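DUF411 domain-containing protein (Pseudomonas aeruginosa, PDB 6WIS) binds a cysteine-bridged tetranuclear copper cluster and probably takes part in bacterial copper resistance. Local coordinates at residues 39-42 against 43-47; 62-65 against 66-70. All blocks are in the same frame, centred on the assembly; numbering follows the deposited sequence.

Contact 1: 39-42 against 43-47; sequences SAVK and SRLGV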
loop_
_atom_site.group_PDB
_atom_site.type_symbol
_atom_site.label_atom_id
_atom_site.label_comp_id
_atom_site.label_asym_id
_atom_site.label_seq_id
_atom_site.Cartn_x
_atom_site.Cartn_y
_atom_site.Cartn_z
ATOM N N SER A 39 3.763 4.144 -14.186
ATOM C CA SER A 39 4.468 2.967 -14.700
ATOM C C SER A 39 5.932 2.952 -14.273
ATOM O O SER A 39 6.450 1.922 -13.818
ATOM C CB SER A 39 4.367 2.914 -16.225
ATOM O OG SER A 39 3.163 2.277 -16.594
ATOM N N ALA A 40 6.625 4.079 -14.439
ATOM C CA ALA A 40 8.017 4.165 -14.001
ATOM C C ALA A 40 8.136 3.939 -12.498
ATOM O O ALA A 40 9.055 3.249 -12.036
ATOM C CB ALA A 40 8.614 5.526 -14.367
ATOM N N VAL A 41 7.226 4.530 -11.715
ATOM C CA VAL A 41 7.331 4.411 -10.263
ATOM C C VAL A 41 7.180 2.952 -9.854
ATOM O O VAL A 41 7.987 2.412 -9.094
ATOM C CB VAL A 41 6.290 5.304 -9.557
ATOM C CG1 VAL A 41 6.262 4.979 -8.062
ATOM C CG2 VAL A 41 6.602 6.784 -9.768
ATOM N N LYS A 42 6.172 2.280 -10.397
ATOM C CA LYS A 42 5.900 0.922 -9.960
ATOM C C LYS A 42 6.978 -0.032 -10.455
ATOM O O LYS A 42 7.442 -0.903 -9.702
ATOM C CB LYS A 42 4.519 0.480 -10.449
ATOM C CG LYS A 42 3.335 1.135 -9.703
ATOM C CD LYS A 42 2.039 0.412 -10.083
ATOM C CE LYS A 42 0.847 1.361 -9.985
ATOM N NZ LYS A 42 0.787 2.031 -8.636
ATOM N N SER A 43 7.407 0.127 -11.712
ATOM C CA SER A 43 8.405 -0.796 -12.241
ATOM C C SER A 43 9.760 -0.590 -11.580
ATOM O O SER A 43 10.486 -1.558 -11.361
ATOM C CB SER A 43 8.526 -0.656 -13.757
ATOM O OG SER A 43 9.240 0.512 -14.068
ATOM N N ARG A 44 10.106 0.645 -11.211
ATOM C CA ARG A 44 11.380 0.839 -10.530
ATOM C C ARG A 44 11.369 0.249 -9.127
ATOM O O ARG A 44 12.412 -0.198 -8.639
ATOM C CB ARG A 44 11.736 2.317 -10.488
ATOM C CG ARG A 44 12.269 2.807 -11.827
ATOM C CD ARG A 44 12.413 4.319 -11.869
ATOM N NE ARG A 44 12.605 4.771 -13.248
ATOM C CZ ARG A 44 13.010 5.988 -13.593
ATOM N NH1 ARG A 44 13.280 6.893 -12.670
ATOM N NH2 ARG A 44 13.145 6.292 -14.867
ATOM N N LEU A 45 10.212 0.238 -8.463
ATOM C CA LEU A 45 10.123 -0.332 -7.129
ATOM C C LEU A 45 9.948 -1.842 -7.153
ATOM O O LEU A 45 10.068 -2.481 -6.104
ATOM C CB LEU A 45 8.960 0.330 -6.372
ATOM C CG LEU A 45 9.206 1.776 -5.927
ATOM C CD1 LEU A 45 7.909 2.471 -5.600
ATOM C CD2 LEU A 45 10.115 1.792 -4.695
ATOM N N GLY A 46 9.657 -2.422 -8.319
ATOM C CA GLY A 46 9.460 -3.850 -8.410
ATOM C C GLY A 46 8.061 -4.322 -8.092
ATOM O O GLY A 46 7.881 -5.480 -7.702
ATOM N N VAL A 47 7.053 -3.470 -8.258
ATOM C CA VAL A 47 5.680 -3.911 -8.033
ATOM C C VAL A 47 5.285 -4.829 -9.180
ATOM O O VAL A 47 5.319 -4.394 -10.339
ATOM C CB VAL A 47 4.705 -2.729 -7.941
ATOM C CG1 VAL A 47 3.265 -3.256 -7.721
ATOM C CG2 VAL A 47 5.155 -1.724 -6.855
#

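Contact 2: 62-65 against 66-70; sequences KFVE and GHVPA. With CU (copper (II) ion), chain D.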
loop_
_atom_site.group_PDB
_atom_site.type_symbol
_atom_site.label_atom_id
_atom_site.label_comp_id
_atom_site.label_asym_id
_atom_site.label_seq_id
_atom_site.Cartn_x
_atom_site.Cartn_y
_atom_site.Cartn_z
ATOM N N LYS A 62 10.923 0.057 1.274
ATOM C CA LYS A 62 10.000 -0.979 0.819
ATOM C C LYS A 62 8.735 -0.338 0.256
ATOM O O LYS A 62 8.324 0.741 0.703
ATOM C CB LYS A 62 9.649 -1.917 1.969
ATOM C CG LYS A 62 10.881 -2.417 2.739
ATOM C CD LYS A 62 10.491 -3.463 3.770
ATOM C CE LYS A 62 11.751 -4.059 4.437
ATOM N NZ LYS A 62 11.316 -5.201 5.271
ATOM N N PHE A 63 8.121 -0.992 -0.733
ATOM C CA PHE A 63 6.924 -0.425 -1.355
ATOM C C PHE A 63 5.655 -0.907 -0.654
ATOM O O PHE A 63 5.600 -2.003 -0.094
ATOM C CB PHE A 63 6.847 -0.731 -2.865
ATOM C CG PHE A 63 6.647 -2.196 -3.222
ATOM C CD1 PHE A 63 5.400 -2.799 -3.112
ATOM C CD2 PHE A 63 7.700 -2.936 -3.752
ATOM C CE1 PHE A 63 5.225 -4.116 -3.461
ATOM C CE2 PHE A 63 7.531 -4.247 -4.117
ATOM C CZ PHE A 63 6.298 -4.843 -3.974
ATOM N N VAL A 64 4.628 -0.065 -0.701
ATOM C CA VAL A 64 3.327 -0.316 -0.082
ATOM C C VAL A 64 2.331 -0.031 -1.196
ATOM O O VAL A 64 2.097 1.131 -1.534
ATOM C CB VAL A 64 3.068 0.584 1.134
ATOM C CG1 VAL A 64 1.657 0.336 1.704
ATOM C CG2 VAL A 64 4.176 0.372 2.243
ATOM N N GLU A 65 1.811 -1.075 -1.826
ATOM C CA GLU A 65 0.987 -0.930 -3.017
ATOM C C GLU A 65 -0.477 -1.017 -2.611
ATOM O O GLU A 65 -0.922 -2.046 -2.096
ATOM C CB GLU A 65 1.330 -2.008 -4.050
ATOM C CG GLU A 65 0.573 -1.872 -5.369
ATOM C CD GLU A 65 0.999 -0.643 -6.172
ATOM O OE1 GLU A 65 2.033 -0.052 -5.799
ATOM O OE2 GLU A 65 0.311 -0.267 -7.170
ATOM N N GLY A 66 -1.213 0.057 -2.817
ATOM C CA GLY A 66 -2.633 -0.007 -2.532
ATOM C C GLY A 66 -3.012 0.185 -1.065
ATOM O O GLY A 66 -2.259 0.705 -0.223
ATOM N N HIS A 67 -4.240 -0.228 -0.772
ATOM C CA HIS A 67 -4.894 0.086 0.499
ATOM C C HIS A 67 -4.488 -0.896 1.606
ATOM O O HIS A 67 -5.311 -1.594 2.196
ATOM C CB HIS A 67 -6.401 0.129 0.269
ATOM C CG HIS A 67 -6.833 1.308 -0.552
ATOM N ND1 HIS A 67 -7.227 2.502 0.014
ATOM C CD2 HIS A 67 -6.868 1.501 -1.890
ATOM C CE1 HIS A 67 -7.496 3.376 -0.938
ATOM N NE2 HIS A 67 -7.284 2.798 -2.106
ATOM N N VAL A 68 -3.184 -0.923 1.890
ATOM C CA VAL A 68 -2.637 -1.767 2.970
ATOM C C VAL A 68 -2.980 -1.146 4.321
ATOM O O VAL A 68 -2.711 0.050 4.533
ATOM C CB VAL A 68 -1.121 -1.910 2.827
ATOM C CG1 VAL A 68 -0.584 -2.835 3.939
ATOM C CG2 VAL A 68 -0.708 -2.442 1.414
ATOM N N PRO A 69 -3.546 -1.898 5.264
ATOM C CA PRO A 69 -3.812 -1.329 6.592
ATOM C C PRO A 69 -2.519 -0.957 7.309
ATOM O O PRO A 69 -1.482 -1.600 7.133
ATOM C CB PRO A 69 -4.544 -2.469 7.321
ATOM C CG PRO A 69 -5.221 -3.240 6.186
ATOM C CD PRO A 69 -4.159 -3.231 5.104
ATOM N N ALA A 70 -2.612 0.069 8.164
ATOM C CA ALA A 70 -1.445 0.561 8.896
ATOM C C ALA A 70 -0.724 -0.553 9.654
ATOM O O ALA A 70 0.509 -0.641 9.619
ATOM C CB ALA A 70 -1.866 1.675 9.857
HETATM CU CU CU D . -7.599 3.844 -3.908
#

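Contact 1: 39-42 against 43-47
A40, one turn before R44 in helix 38-45, lays its methyl over one face of the R44 guanidinium, with A40 CB 4.2 Å from R44 NE; the helix ends in a Schellman motif. The R44 chain, extended from CG to NE, runs back past A40, with CB, CG and CD against A40 O. That carbonyl also takes the regular helical bond from R44 N. S39 O is gripped twice by S43, by the backbone N at 2.9 Å and by the hydroxyl OG at 3.1 Å, the two donors arriving from opposite faces of the carbonyl plane. The hydroxyl can fold back in this way because OG sits between the backbone N and the carbonyl carbon (chi1 76°). V41 and L45 lie side by side and point the same way, V41 CG1 meeting L45 CD1 at 3.9 Å, while L45 also rests on T56 and V58 of strand 55-59. The chain then turns out of the helix at G46. This residue, at the C-prime position, has the positive phi that the motif requires, and G46 N makes a weak bond to S43 O. K42 NZ is hydrogen-bonded to T56 and salt-bridged to E65, but K42 CB stays 4.1 Å from V47 CB, an apolar touch across the helix end. V47 N closes the motif with a fairly straight bond to K42 O, 3.0 Å long, the donor tilted 30° from the carbonyl plane.

Contact 2: 62-65 against 66-70
One ligand of the copper cluster, H67, is carried by the turn that leads out of strand 62-65, and the packing of V64 against V68 spans that turn. V64 CG1 lies 3.7 Å from V68 CG2 and equally close to V68 CB, the two side chains meeting at a slant. In V64 the touching methyl is anti to the backbone N (chi1 177°), whereas V68 offers the branch anti to its carbonyl carbon. V68 CG2 also rests on the backbone, 3.5 Å from E65 O. Both valines are buried and reach I73 of helix 70-77. Between them G66 has a positive phi of 82°, a region favoured by glycine. H67 is the centre of an inverse gamma turn, with a weak bond of 2.8 Å from V68 N to G66 O. Its ring binds copper through NE2 at 2.1 Å, with C15 and C54 completing the site, while the other ring nitrogen, ND1, is hydrogen-bonded to P95 O, which fixes the rotation of the imidazole and would tend to make NE2 a stronger donor to the metal. The carboxylate of E65, the last residue of the strand, is buried and held by hydrogen bonds to S53 N and T56 OG1. A strand-to-helix loop thus supplies the single histidine of a copper site made of two cysteines and one histidine, within the cysteine-bridged cluster.

Overall arrangement
Contact 1 is a surface contact, its centre about 13 Å from the centre of the chain, whereas contact 2 is buried, about 2 Å from it. The first belongs to helix 38-45 and its end, the second to strand 62-65 of the mixed sheet and the loop before helix 70-77. Their chemistry follows: backbone and hydroxyl bonds dominate at 39-47, while valine packing and a metal ligand dominate at 62-70. The two meet directly, with centres about 14 Å apart. A salt bridge of 2.8 Å joins K42 NZ to E65 OE2, and F63 packs against the helix end, its CD2 3.4 Å from L45 O.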